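Local coordinates for protein DNA polymerase III beta subunit (Streptococcus pyogenes, PDB 2AVT) that probably forms the ring-shaped sliding clamp that encircles DNA and tethers the replicative polymerase to its template, at residues Glu157-Leu162 with Asn248-Asp253. Numbering follows the deposited sequence.
Sequences ESRPIL and NYPDTD
Tyr249 OH and a bound water share a hydrogen bond of 2.7 Å, and the water is placed to donate to the carbonyl O of Leu162 at 3.0 Å, although other acceptors compete for its protons. The water is a polar link between two loops whose direct contact is otherwise largely apolar, an example of an aromatic residue serving a junction through both hydroxyl and ring. The water sits at the edge of the phenol ring, in its plane. The same plane takes in the carbonyl O of Ile161, which faces the rim of the ring 3.3 Å from Tyr249 CE1, so a backbone oxygen meets the weakly positive C-H edge and not the pi cloud. With CG anti to its own backbone N (chi1 -166°), Tyr249 swings its ring across to the turn at 160-162.

Beside the tyrosine, Pro250 presents its ring to the other loop. Its CD lies over one face of the Tyr249 ring, toward the rim. The end of the Ile161 side chain, CD1, meets this CD corner of the proline ring at 3.9 Å. Ile161 holds CG1 between its backbone N and carbonyl carbon (chi1 50°), a crowded position which, with chi2 near 79°, brings CD1 to the proline. Leu162 comes in at a slant, setting CD2 3.8 Å from Pro250 CG and also against Tyr249. At the exposed margin, the extended Arg159 chain brings NH2 to 4.0 Å from Pro250 CB, an oblique approach without a polar bond. By analogy with other bacterial clamps, Arg159, Leu162 and Pro250 probably line part of the hydrophobic pocket that receives the clamp-binding peptides of polymerases.

In the central clamp domain, the contact joins the loop between helix 139-149 and strand 164-170 to the linker from strand 238-243 to strand 262-267. Strand 174-180 contacts side chains from both: Leu162 touches Thr180, Tyr249 packs on Val178 and Thr180, and the Tyr249 ring also meets His166 of strand 164-170.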
loop_
_atom_site.group_PDB
_atom_site.type_symbol
_atom_site.label_atom_id
_atom_site.label_comp_id
_atom_site.label_asym_id
_atom_site.label_seq_id
_atom_site.Cartn_x
_atom_site.Cartn_y
_atom_site.Cartn_z
ATOM N N GLU A 157 -0.369 -1.524 -26.276
ATOM C CA GLU A 157 0.873 -1.444 -27.036
ATOM C C GLU A 157 0.651 -1.670 -28.525
ATOM O O GLU A 157 1.508 -1.329 -29.340
ATOM C CB GLU A 157 1.889 -2.464 -26.509
ATOM C CG GLU A 157 2.536 -2.071 -25.190
ATOM C CD GLU A 157 3.278 -0.751 -25.290
ATOM O OE1 GLU A 157 4.111 -0.614 -26.208
ATOM O OE2 GLU A 157 3.032 0.146 -24.454
ATOM N N SER A 158 -0.496 -2.242 -28.878
ATOM C CA SER A 158 -0.812 -2.506 -30.278
ATOM C C SER A 158 -0.527 -1.269 -31.127
ATOM O O SER A 158 -0.036 -1.379 -32.249
ATOM C CB SER A 158 -2.280 -2.915 -30.424
ATOM O OG SER A 158 -3.148 -1.891 -29.971
ATOM N N ARG A 159 -0.840 -0.096 -30.585
ATOM C CA ARG A 159 -0.597 1.158 -31.295
ATOM C C ARG A 159 0.182 2.114 -30.399
ATOM O O ARG A 159 -0.393 2.807 -29.559
ATOM C CB ARG A 159 -1.916 1.813 -31.714
ATOM C CG ARG A 159 -1.744 2.928 -32.744
ATOM C CD ARG A 159 -3.064 3.632 -33.051
ATOM N NE ARG A 159 -2.953 4.518 -34.208
ATOM C CZ ARG A 159 -3.934 5.298 -34.654
ATOM N NH1 ARG A 159 -5.109 5.313 -34.040
ATOM N NH2 ARG A 159 -3.741 6.057 -35.724
ATOM N N PRO A 160 1.509 2.160 -30.579
ATOM C CA PRO A 160 2.457 2.996 -29.837
ATOM C C PRO A 160 2.071 4.472 -29.698
ATOM O O PRO A 160 1.939 4.982 -28.589
ATOM C CB PRO A 160 3.755 2.817 -30.624
ATOM C CG PRO A 160 3.645 1.411 -31.113
ATOM C CD PRO A 160 2.210 1.352 -31.594
ATOM N N ILE A 161 1.894 5.152 -30.829
ATOM C CA ILE A 161 1.551 6.572 -30.829
ATOM C C ILE A 161 0.435 7.003 -29.878
ATOM O O ILE A 161 0.516 8.081 -29.295
ATOM C CB ILE A 161 1.215 7.067 -32.261
ATOM C CG1 ILE A 161 0.204 6.136 -32.928
ATOM C CG2 ILE A 161 2.484 7.160 -33.088
ATOM C CD1 ILE A 161 -1.214 6.356 -32.476
ATOM N N LEU A 162 -0.599 6.182 -29.709
ATOM C CA LEU A 162 -1.696 6.540 -28.812
ATOM C C LEU A 162 -1.302 6.418 -27.345
ATOM O O LEU A 162 -2.024 6.871 -26.457
ATOM C CB LEU A 162 -2.922 5.662 -29.066
ATOM C CG LEU A 162 -3.727 5.884 -30.349
ATOM C CD1 LEU A 162 -5.091 5.230 -30.188
ATOM C CD2 LEU A 162 -3.900 7.376 -30.616
ATOM N N ASN A 248 3.395 9.111 -37.002
ATOM C CA ASN A 248 2.428 10.154 -37.307
ATOM C C ASN A 248 1.273 10.061 -36.314
ATOM O O ASN A 248 0.530 9.082 -36.326
ATOM C CB ASN A 248 1.892 9.934 -38.723
ATOM C CG ASN A 248 2.991 9.630 -39.720
ATOM O OD1 ASN A 248 3.637 10.536 -40.245
ATOM N ND2 ASN A 248 3.220 8.346 -39.972
ATOM N N TYR A 249 1.113 11.061 -35.457
ATOM C CA TYR A 249 0.013 11.032 -34.501
ATOM C C TYR A 249 -1.264 11.304 -35.295
ATOM O O TYR A 249 -1.246 12.081 -36.247
ATOM C CB TYR A 249 0.198 12.110 -33.430
ATOM C CG TYR A 249 -0.705 11.923 -32.233
ATOM C CD1 TYR A 249 -0.418 10.969 -31.263
ATOM C CD2 TYR A 249 -1.867 12.665 -32.099
ATOM C CE1 TYR A 249 -1.268 10.759 -30.193
ATOM C CE2 TYR A 249 -2.723 12.464 -31.039
ATOM C CZ TYR A 249 -2.420 11.510 -30.088
ATOM O OH TYR A 249 -3.281 11.308 -29.038
ATOM N N PRO A 250 -2.384 10.667 -34.925
ATOM C CA PRO A 250 -3.641 10.882 -35.648
ATOM C C PRO A 250 -4.135 12.327 -35.639
ATOM O O PRO A 250 -3.790 13.111 -34.753
ATOM C CB PRO A 250 -4.610 9.925 -34.950
ATOM C CG PRO A 250 -4.058 9.829 -33.562
ATOM C CD PRO A 250 -2.577 9.720 -33.814
ATOM N N ASP A 251 -4.931 12.671 -36.647
ATOM C CA ASP A 251 -5.494 14.010 -36.772
ATOM C C ASP A 251 -6.608 14.125 -35.739
ATOM O O ASP A 251 -7.713 13.629 -35.948
ATOM C CB ASP A 251 -6.074 14.209 -38.173
ATOM C CG ASP A 251 -6.606 15.610 -38.391
ATOM O OD1 ASP A 251 -7.253 16.155 -37.472
ATOM O OD2 ASP A 251 -6.385 16.161 -39.492
ATOM N N THR A 252 -6.312 14.783 -34.625
ATOM C CA THR A 252 -7.286 14.933 -33.555
ATOM C C THR A 252 -8.091 16.235 -33.627
ATOM O O THR A 252 -9.153 16.347 -33.020
ATOM C CB THR A 252 -6.586 14.821 -32.182
ATOM O OG1 THR A 252 -7.565 14.863 -31.141
ATOM C CG2 THR A 252 -5.592 15.951 -31.996
ATOM N N ASP A 253 -7.589 17.223 -34.363
ATOM C CA ASP A 253 -8.316 18.482 -34.492
ATOM C C ASP A 253 -9.645 18.185 -35.177
ATOM O O ASP A 253 -10.679 18.765 -34.843
ATOM C CB ASP A 253 -7.530 19.492 -35.335
ATOM C CG ASP A 253 -6.206 19.873 -34.709
ATOM O OD1 ASP A 253 -6.170 20.069 -33.479
ATOM O OD2 ASP A 253 -5.203 19.989 -35.446
HETATM O O HOH W 1 -2.618 9.734 -26.979
#